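Local coordinates for protein Ent-copalyl diphosphate synthase (Streptomyces platensis, PDB 5BP8) that is a mostly helical member of the terpene cyclase family, with a portion related to the C-terminal domain of squalene-hopene cyclases, at residues A[25-33]-A[498-506]; A[422-433]-A[455-464]. All coordinates share one frame; numbering follows the deposited sequence.

Contact 1 (A[25-33]-A[498-506]); sequences GLVAPSVYD and KDIYAPVTV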
loop_
_atom_site.group_PDB
_atom_site.type_symbol
_atom_site.label_atom_id
_atom_site.label_comp_id
_atom_site.label_asym_id
_atom_site.label_seq_id
_atom_site.Cartn_x
_atom_site.Cartn_y
_atom_site.Cartn_z
ATOM N N GLY A 25 -10.114 0.609 8.862
ATOM C CA GLY A 25 -8.789 1.170 8.705
ATOM C C GLY A 25 -8.878 2.340 7.738
ATOM O O GLY A 25 -9.858 2.457 6.984
ATOM N N LEU A 26 -7.888 3.221 7.771
ATOM C CA LEU A 26 -7.919 4.432 6.944
ATOM C C LEU A 26 -6.841 4.406 5.868
ATOM O O LEU A 26 -5.622 4.390 6.157
ATOM C CB LEU A 26 -7.806 5.702 7.796
ATOM C CG LEU A 26 -7.746 7.039 7.054
ATOM C CD1 LEU A 26 -8.965 7.244 6.161
ATOM C CD2 LEU A 26 -7.621 8.191 8.068
ATOM N N VAL A 27 -7.303 4.373 4.620
ATOM C CA VAL A 27 -6.454 4.516 3.438
ATOM C C VAL A 27 -6.987 5.685 2.653
ATOM O O VAL A 27 -8.188 5.697 2.315
ATOM C CB VAL A 27 -6.407 3.234 2.553
ATOM C CG1 VAL A 27 -5.544 3.494 1.303
ATOM C CG2 VAL A 27 -5.826 2.050 3.321
ATOM N N ALA A 28 -6.130 6.658 2.350
ATOM C CA ALA A 28 -6.571 7.858 1.616
ATOM C C ALA A 28 -6.919 7.487 0.182
ATOM O O ALA A 28 -6.359 6.534 -0.368
ATOM C CB ALA A 28 -5.480 8.915 1.612
ATOM N N PRO A 29 -7.833 8.242 -0.440
ATOM C CA PRO A 29 -8.075 7.976 -1.861
ATOM C C PRO A 29 -6.849 8.176 -2.709
ATOM O O PRO A 29 -5.920 8.898 -2.327
ATOM C CB PRO A 29 -9.156 9.005 -2.258
ATOM C CG PRO A 29 -9.755 9.492 -0.970
ATOM C CD PRO A 29 -8.774 9.215 0.138
ATOM N N SER A 30 -6.825 7.499 -3.845
ATOM C CA SER A 30 -5.861 7.813 -4.869
ATOM C C SER A 30 -6.508 7.769 -6.234
ATOM O O SER A 30 -7.698 7.450 -6.387
ATOM C CB SER A 30 -4.626 6.887 -4.811
ATOM O OG SER A 30 -4.988 5.546 -5.072
ATOM N N VAL A 31 -5.717 8.131 -7.235
ATOM C CA VAL A 31 -6.240 8.273 -8.590
ATOM C C VAL A 31 -6.674 6.938 -9.187
ATOM O O VAL A 31 -7.720 6.855 -9.817
ATOM C CB VAL A 31 -5.167 8.933 -9.480
ATOM C CG1 VAL A 31 -5.526 8.841 -10.952
ATOM C CG2 VAL A 31 -4.956 10.387 -9.046
ATOM N N TYR A 32 -5.891 5.881 -8.999
ATOM C CA TYR A 32 -6.163 4.643 -9.775
ATOM C C TYR A 32 -7.604 4.130 -9.650
ATOM O O TYR A 32 -8.304 3.986 -10.664
ATOM C CB TYR A 32 -5.172 3.496 -9.440
ATOM C CG TYR A 32 -5.547 2.252 -10.195
ATOM C CD1 TYR A 32 -5.109 2.048 -11.496
ATOM C CD2 TYR A 32 -6.415 1.314 -9.654
ATOM C CE1 TYR A 32 -5.497 0.952 -12.218
ATOM C CE2 TYR A 32 -6.822 0.198 -10.387
ATOM C CZ TYR A 32 -6.356 0.024 -11.679
ATOM O OH TYR A 32 -6.723 -1.083 -12.443
ATOM N N ASP A 33 -8.078 3.863 -8.417
ATOM C CA ASP A 33 -9.409 3.275 -8.277
ATOM C C ASP A 33 -10.486 4.327 -8.506
ATOM O O ASP A 33 -11.590 4.002 -8.920
ATOM C CB ASP A 33 -9.667 2.601 -6.912
ATOM C CG ASP A 33 -9.442 1.088 -6.936
ATOM O OD1 ASP A 33 -8.397 0.631 -7.440
ATOM O OD2 ASP A 33 -10.275 0.345 -6.392
ATOM N N LYS A 498 -2.107 -0.722 -6.522
ATOM C CA LYS A 498 -2.318 -0.470 -7.921
ATOM C C LYS A 498 -1.445 0.704 -8.340
ATOM O O LYS A 498 -0.676 0.605 -9.299
ATOM C CB LYS A 498 -3.819 -0.137 -8.186
ATOM C CG LYS A 498 -4.778 -1.297 -7.936
ATOM C CD LYS A 498 -4.701 -2.352 -9.019
ATOM C CE LYS A 498 -5.471 -3.606 -8.626
ATOM N NZ LYS A 498 -6.921 -3.324 -8.510
ATOM N N ASP A 499 -1.617 1.826 -7.652
ATOM C CA ASP A 499 -0.657 2.931 -7.694
ATOM C C ASP A 499 0.063 2.841 -6.343
ATOM O O ASP A 499 0.561 1.753 -6.006
ATOM C CB ASP A 499 -1.205 4.339 -8.116
ATOM C CG ASP A 499 -2.526 4.816 -7.404
ATOM O OD1 ASP A 499 -2.922 4.303 -6.333
ATOM O OD2 ASP A 499 -3.169 5.787 -7.960
ATOM N N ILE A 500 0.168 3.932 -5.604
ATOM C CA ILE A 500 0.766 3.922 -4.253
ATOM C C ILE A 500 -0.211 4.615 -3.295
ATOM O O ILE A 500 -0.854 5.621 -3.654
ATOM C CB ILE A 500 2.170 4.555 -4.173
ATOM C CG1 ILE A 500 2.299 5.878 -4.958
ATOM C CG2 ILE A 500 3.196 3.563 -4.694
ATOM C CD1 ILE A 500 3.716 6.439 -5.001
ATOM N N TYR A 501 -0.388 4.021 -2.115
ATOM C CA TYR A 501 -1.395 4.428 -1.164
ATOM C C TYR A 501 -0.841 4.825 0.175
ATOM O O TYR A 501 0.282 4.433 0.533
ATOM C CB TYR A 501 -2.436 3.312 -0.978
ATOM C CG TYR A 501 -1.992 2.080 -0.220
ATOM C CD1 TYR A 501 -1.448 0.968 -0.886
ATOM C CD2 TYR A 501 -2.169 1.991 1.164
ATOM C CE1 TYR A 501 -1.046 -0.145 -0.188
ATOM C CE2 TYR A 501 -1.786 0.863 1.860
ATOM C CZ TYR A 501 -1.251 -0.210 1.183
ATOM O OH TYR A 501 -0.867 -1.336 1.901
ATOM N N ALA A 502 -1.631 5.623 0.887
ATOM C CA ALA A 502 -1.279 6.139 2.211
ATOM C C ALA A 502 -2.186 5.562 3.292
ATOM O O ALA A 502 -3.390 5.926 3.386
ATOM C CB ALA A 502 -1.362 7.665 2.251
ATOM N N PRO A 503 -1.625 4.676 4.117
ATOM C CA PRO A 503 -2.355 4.207 5.303
ATOM C C PRO A 503 -2.164 5.229 6.430
ATOM O O PRO A 503 -1.160 5.200 7.194
ATOM C CB PRO A 503 -1.715 2.880 5.584
ATOM C CG PRO A 503 -0.259 3.097 5.220
ATOM C CD PRO A 503 -0.283 4.083 4.050
ATOM N N VAL A 504 -3.114 6.150 6.506
ATOM C CA VAL A 504 -2.938 7.390 7.255
ATOM C C VAL A 504 -2.765 7.129 8.766
ATOM O O VAL A 504 -1.945 7.751 9.415
ATOM C CB VAL A 504 -4.125 8.356 6.991
ATOM C CG1 VAL A 504 -4.094 9.553 7.935
ATOM C CG2 VAL A 504 -4.149 8.795 5.518
ATOM N N THR A 505 -3.520 6.189 9.304
ATOM C CA THR A 505 -3.475 5.943 10.748
ATOM C C THR A 505 -2.155 5.254 11.083
ATOM O O THR A 505 -1.524 5.542 12.105
ATOM C CB THR A 505 -4.664 5.108 11.184
ATOM O OG1 THR A 505 -5.878 5.802 10.820
ATOM C CG2 THR A 505 -4.632 4.852 12.689
ATOM N N VAL A 506 -1.728 4.372 10.189
ATOM C CA VAL A 506 -0.392 3.768 10.285
ATOM C C VAL A 506 0.706 4.829 10.365
ATOM O O VAL A 506 1.629 4.757 11.194
ATOM C CB VAL A 506 -0.172 2.751 9.135
ATOM C CG1 VAL A 506 1.286 2.328 9.034
ATOM C CG2 VAL A 506 -1.026 1.514 9.352
HETATM O O HOH W 1 -4.019 3.459 8.168
HETATM O O HOH W 2 -3.765 6.534 -0.712
HETATM O O HOH W 3 -7.975 -1.784 -6.408
#
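Leu-26 to Ser-30 run beside Asp-499 to Pro-503, a pairing of extended backbone in a terpene cyclase built mainly of helices. The contact ends on the first turns of helices 31-40 and 504-518, so residues from near the two chain ends meet close to the middle of the molecule. Direct backbone bonding is sparse: Ala-28 N donates to Ala-502 O (3.0 Å, nearly straight at 165°), and Val-504 N makes a weak, bent bond to Leu-26 O. Water fills in between. One molecule donates a hydrogen bond to Leu-26 O and accepts one from Val-506 N; another links Ala-28 O to Ala-502 N in the same way.

The carboxylate of Asp-499 grips the start of helix 31-40 with both oxygens. OD1 takes the hydroxyl OG of Ser-30 at 2.7 Å through its syn lone pair, while OD2 receives Tyr-32 N at 2.9 Å from above the carboxylate plane. Together these bonds should fix the rotation of the carboxylate.

Apolar contacts are spread along the runs. Leu-26 CD2 lies 3.7 Å from Val-504 CB, Val-27 CG1 approaches Tyr-501 CD2 obliquely, and the methyl of Ala-28 reaches Val-504 CG2. Further along, the aliphatic arm of Lys-498 traverses one face of the Tyr-32 ring: its CB makes a CH-pi contact, 3.7 Å from the ring centroid. CG lies by the CD2-CE2 side of the ring, and the bend at chi2 (-74°) sends CD on past CE2 toward CZ.

Charges gather where that arm ends. Lys-498 NZ forms a salt bridge with Glu-194, which also accepts from Tyr-32 OH, whereas Asp-33 OD2 is held by Ala-222 N. Water 3 bridges the remaining interval, donating to Asp-33 OD1 at 2.7 Å and accepting from Lys-498 NZ at 2.8 Å.

Contact 2 (A[422-433]-A[455-464]); sequences RAAVDRAAAWAL and MVQLLMRTRT
Arg-422 reaches across to Thr-462 at one end of a helical hairpin, helices 422-435 and 449-461, in a region related to the alpha-alpha barrel of squalene-hopene cyclases. The segment axes lie 9.9 Å apart, with directions 134° from one another. From CB the arginine chain leaves with CG anti to the backbone N (chi1 -174°), then bends at chi2 and again at chi3, folding the guanidinium back beside its own helix. There NE meets Asp-426 OD1 at 3.0 Å, and NH2 bonds the same oxygen in a side-on salt bridge. NH2 also donates to Thr-462 O, 2.8 Å away, in the carbonyl plane and just past the end of helix 449-461. Val-425 CG1 sits over the centre of one guanidinium face, Thr-464 CG2 toward the rim of the opposite one. Val-425 CG1 also touches Thr-462 CG2.

Farther along, small alanines admit larger partners: Leu-459 CD2 fits against Ala-429, Ala-432 and Leu-433. The selenomethionine Met-455 closes the row, its SE 3.6 Å from Ala-432 CB and 4.0 Å from Trp-431 CZ3, an oblique Met-aromatic contact.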
loop_
_atom_site.group_PDB
_atom_site.type_symbol
_atom_site.label_atom_id
_atom_site.label_comp_id
_atom_site.label_asym_id
_atom_site.label_seq_id
_atom_site.Cartn_x
_atom_site.Cartn_y
_atom_site.Cartn_z
ATOM N N ARG A 422 25.475 -6.087 14.297
ATOM C CA ARG A 422 25.596 -4.697 14.774
ATOM C C ARG A 422 26.312 -3.758 13.771
ATOM O O ARG A 422 26.025 -2.556 13.732
ATOM C CB ARG A 422 26.307 -4.642 16.140
ATOM C CG ARG A 422 26.365 -3.255 16.783
ATOM C CD ARG A 422 24.974 -2.715 17.131
ATOM N NE ARG A 422 24.866 -1.263 16.934
ATOM C CZ ARG A 422 23.822 -0.514 17.304
ATOM N NH1 ARG A 422 22.746 -1.053 17.905
ATOM N NH2 ARG A 422 23.860 0.797 17.064
ATOM N N ALA A 423 27.242 -4.301 12.983
ATOM C CA ALA A 423 27.931 -3.509 11.956
ATOM C C ALA A 423 26.919 -2.959 10.941
ATOM O O ALA A 423 26.988 -1.796 10.536
ATOM C CB ALA A 423 28.974 -4.348 11.232
ATOM N N ALA A 424 26.014 -3.830 10.521
ATOM C CA ALA A 424 24.983 -3.472 9.556
ATOM C C ALA A 424 24.041 -2.394 10.090
ATOM O O ALA A 424 23.638 -1.465 9.367
ATOM C CB ALA A 424 24.204 -4.705 9.166
ATOM N N VAL A 425 23.655 -2.532 11.349
ATOM C CA VAL A 425 22.826 -1.530 11.988
ATOM C C VAL A 425 23.517 -0.173 12.006
ATOM O O VAL A 425 22.886 0.854 11.714
ATOM C CB VAL A 425 22.441 -1.934 13.423
ATOM C CG1 VAL A 425 21.804 -0.754 14.140
ATOM C CG2 VAL A 425 21.525 -3.156 13.408
ATOM N N ASP A 426 24.817 -0.140 12.340
ATOM C CA ASP A 426 25.539 1.123 12.345
ATOM C C ASP A 426 25.628 1.728 10.940
ATOM O O ASP A 426 25.576 2.937 10.798
ATOM C CB ASP A 426 26.965 0.970 12.900
ATOM C CG ASP A 426 26.995 0.559 14.353
ATOM O OD1 ASP A 426 26.011 0.808 15.080
ATOM O OD2 ASP A 426 28.030 -0.004 14.786
ATOM N N ARG A 427 25.789 0.884 9.920
ATOM C CA ARG A 427 25.862 1.358 8.536
ATOM C C ARG A 427 24.514 1.965 8.108
ATOM O O ARG A 427 24.483 2.923 7.342
ATOM C CB ARG A 427 26.185 0.221 7.575
ATOM C CG ARG A 427 27.625 -0.289 7.614
ATOM C CD ARG A 427 27.934 -0.896 6.253
ATOM N NE ARG A 427 27.673 -2.331 6.166
ATOM C CZ ARG A 427 27.150 -2.960 5.108
ATOM N NH1 ARG A 427 26.718 -2.296 4.020
ATOM N NH2 ARG A 427 26.999 -4.282 5.162
ATOM N N ALA A 428 23.424 1.378 8.590
ATOM C CA ALA A 428 22.070 1.947 8.367
ATOM C C ALA A 428 21.913 3.328 9.026
ATOM O O ALA A 428 21.375 4.283 8.419
ATOM C CB ALA A 428 20.996 0.994 8.860
ATOM N N ALA A 429 22.375 3.467 10.258
ATOM C CA ALA A 429 22.319 4.759 10.954
ATOM C C ALA A 429 23.211 5.809 10.266
ATOM O O ALA A 429 22.846 6.980 10.183
ATOM C CB ALA A 429 22.712 4.603 12.427
ATOM N N ALA A 430 24.364 5.384 9.758
ATOM C CA ALA A 430 25.215 6.261 8.974
ATOM C C ALA A 430 24.492 6.763 7.709
ATOM O O ALA A 430 24.623 7.934 7.336
ATOM C CB ALA A 430 26.497 5.554 8.593
ATOM N N TRP A 431 23.783 5.854 7.047
ATOM C CA TRP A 431 22.996 6.191 5.858
ATOM C C TRP A 431 21.892 7.182 6.198
ATOM O O TRP A 431 21.626 8.141 5.447
ATOM C CB TRP A 431 22.437 4.914 5.236
ATOM C CG TRP A 431 21.560 5.130 4.058
ATOM C CD1 TRP A 431 21.955 5.325 2.775
ATOM C CD2 TRP A 431 20.131 5.160 4.049
ATOM N NE1 TRP A 431 20.856 5.453 1.947
ATOM C CE2 TRP A 431 19.726 5.378 2.706
ATOM C CE3 TRP A 431 19.155 5.023 5.031
ATOM C CZ2 TRP A 431 18.381 5.453 2.330
ATOM C CZ3 TRP A 431 17.819 5.095 4.653
ATOM C CH2 TRP A 431 17.451 5.301 3.316
ATOM N N ALA A 432 21.258 6.979 7.339
ATOM C CA ALA A 432 20.290 7.934 7.818
ATOM C C ALA A 432 20.892 9.319 7.987
ATOM O O ALA A 432 20.324 10.297 7.535
ATOM C CB ALA A 432 19.636 7.458 9.112
ATOM N N LEU A 433 22.069 9.431 8.609
ATOM C CA LEU A 433 22.634 10.750 8.834
ATOM C C LEU A 433 22.971 11.401 7.497
ATOM O O LEU A 433 22.802 12.603 7.311
ATOM C CB LEU A 433 23.906 10.657 9.705
ATOM C CG LEU A 433 23.738 10.114 11.116
ATOM C CD1 LEU A 433 25.083 10.012 11.816
ATOM C CD2 LEU A 433 22.808 11.003 11.915
HETATM N N MSE A 455 13.063 7.305 10.280
HETATM C CA MSE A 455 14.462 7.599 10.588
HETATM C C MSE A 455 14.662 8.030 12.014
HETATM O O MSE A 455 15.670 7.652 12.643
HETATM C CB MSE A 455 15.031 8.620 9.599
HETATM C CG MSE A 455 15.138 7.986 8.214
HETATM SE SE MSE A 455 16.327 6.432 8.087
HETATM C CE MSE A 455 15.052 4.975 8.256
ATOM N N VAL A 456 13.753 8.819 12.562
ATOM C CA VAL A 456 13.863 9.201 13.972
ATOM C C VAL A 456 13.824 7.942 14.866
ATOM O O VAL A 456 14.669 7.785 15.784
ATOM C CB VAL A 456 12.781 10.223 14.374
ATOM C CG1 VAL A 456 12.683 10.361 15.883
ATOM C CG2 VAL A 456 13.070 11.566 13.729
ATOM N N GLN A 457 12.891 7.038 14.576
ATOM C CA GLN A 457 12.809 5.762 15.296
ATOM C C GLN A 457 14.079 4.944 15.181
ATOM O O GLN A 457 14.574 4.440 16.195
ATOM C CB GLN A 457 11.680 4.892 14.784
ATOM C CG GLN A 457 10.304 5.403 15.120
ATOM C CD GLN A 457 9.230 4.418 14.712
ATOM O OE1 GLN A 457 9.314 3.221 15.032
ATOM N NE2 GLN A 457 8.206 4.917 14.013
ATOM N N LEU A 458 14.596 4.803 13.956
ATOM C CA LEU A 458 15.828 4.062 13.718
ATOM C C LEU A 458 16.950 4.618 14.573
ATOM O O LEU A 458 17.648 3.860 15.267
ATOM C CB LEU A 458 16.228 4.110 12.240
ATOM C CG LEU A 458 17.542 3.432 11.838
ATOM C CD1 LEU A 458 17.649 2.026 12.394
ATOM C CD2 LEU A 458 17.714 3.393 10.322
ATOM N N LEU A 459 17.148 5.940 14.509
ATOM C CA LEU A 459 18.251 6.577 15.221
ATOM C C LEU A 459 18.117 6.455 16.737
ATOM O O LEU A 459 19.102 6.134 17.425
ATOM C CB LEU A 459 18.376 8.047 14.822
ATOM C CG LEU A 459 18.820 8.326 13.380
ATOM C CD1 LEU A 459 18.688 9.812 13.067
ATOM C CD2 LEU A 459 20.246 7.866 13.128
HETATM N N MSE A 460 16.917 6.688 17.255
HETATM C CA MSE A 460 16.694 6.616 18.709
HETATM C C MSE A 460 16.764 5.202 19.226
HETATM O O MSE A 460 17.423 4.934 20.268
HETATM C CB MSE A 460 15.396 7.308 19.100
HETATM C CG MSE A 460 15.400 8.803 18.824
HETATM SE SE MSE A 460 16.735 9.790 19.893
HETATM C CE MSE A 460 18.446 9.511 19.012
ATOM N N ARG A 461 16.127 4.266 18.537
ATOM C CA ARG A 461 16.065 2.897 19.049
ATOM C C ARG A 461 17.400 2.149 18.966
ATOM O O ARG A 461 17.606 1.176 19.710
ATOM C CB ARG A 461 14.953 2.104 18.385
ATOM C CG ARG A 461 13.550 2.566 18.795
ATOM C CD ARG A 461 12.457 2.031 17.886
ATOM N NE ARG A 461 12.354 0.574 17.852
ATOM C CZ ARG A 461 11.496 -0.094 17.073
ATOM N NH1 ARG A 461 10.648 0.548 16.262
ATOM N NH2 ARG A 461 11.488 -1.401 17.093
ATOM N N THR A 462 18.311 2.602 18.105
ATOM C CA THR A 462 19.590 1.910 17.917
ATOM C C THR A 462 20.745 2.676 18.532
ATOM O O THR A 462 21.898 2.334 18.311
ATOM C CB THR A 462 19.886 1.646 16.427
ATOM O OG1 THR A 462 20.043 2.883 15.719
ATOM C CG2 THR A 462 18.792 0.805 15.810
ATOM N N ARG A 463 20.425 3.711 19.302
ATOM C CA ARG A 463 21.410 4.573 19.913
ATOM C C ARG A 463 22.085 3.775 21.019
ATOM O O ARG A 463 21.444 2.956 21.653
ATOM C CB ARG A 463 20.705 5.794 20.495
ATOM C CG ARG A 463 21.595 6.932 20.962
ATOM C CD ARG A 463 20.760 8.202 21.104
ATOM N NE ARG A 463 21.184 9.077 22.203
ATOM C CZ ARG A 463 20.553 9.213 23.377
ATOM N NH1 ARG A 463 19.444 8.522 23.657
ATOM N NH2 ARG A 463 21.042 10.050 24.288
ATOM N N THR A 464 23.381 3.990 21.203
ATOM C CA THR A 464 24.114 3.378 22.324
ATOM C C THR A 464 24.867 4.445 23.092
ATOM O O THR A 464 24.988 5.584 22.623
ATOM C CB THR A 464 25.107 2.295 21.847
ATOM O OG1 THR A 464 26.083 2.868 20.964
ATOM C CG2 THR A 464 24.369 1.165 21.153
#

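Overall arrangement
Both contacts are largely buried, but contact 1 lies near the middle of the chain (centre 7 Å away) and contact 2 toward the periphery (25 Å), where Thr-464, at its margin, is exposed. Their chemistry follows: contact 1 joins largely extended segments, and the helix starts they lead into, from distant parts of the sequence through backbone bonds, bridging waters and a buried carboxylate, whereas contact 2 packs neighbouring helices through alanine, leucine and selenomethionine, with a salt-bridged arginine at one end. Contact 2 is nested within the loop that contact 1 closes. Their nearest atoms stay about 7 Å apart, yet helix 504-518, which starts in contact 1, packs farther along against Val-456 and Met-460 of helix 449-461.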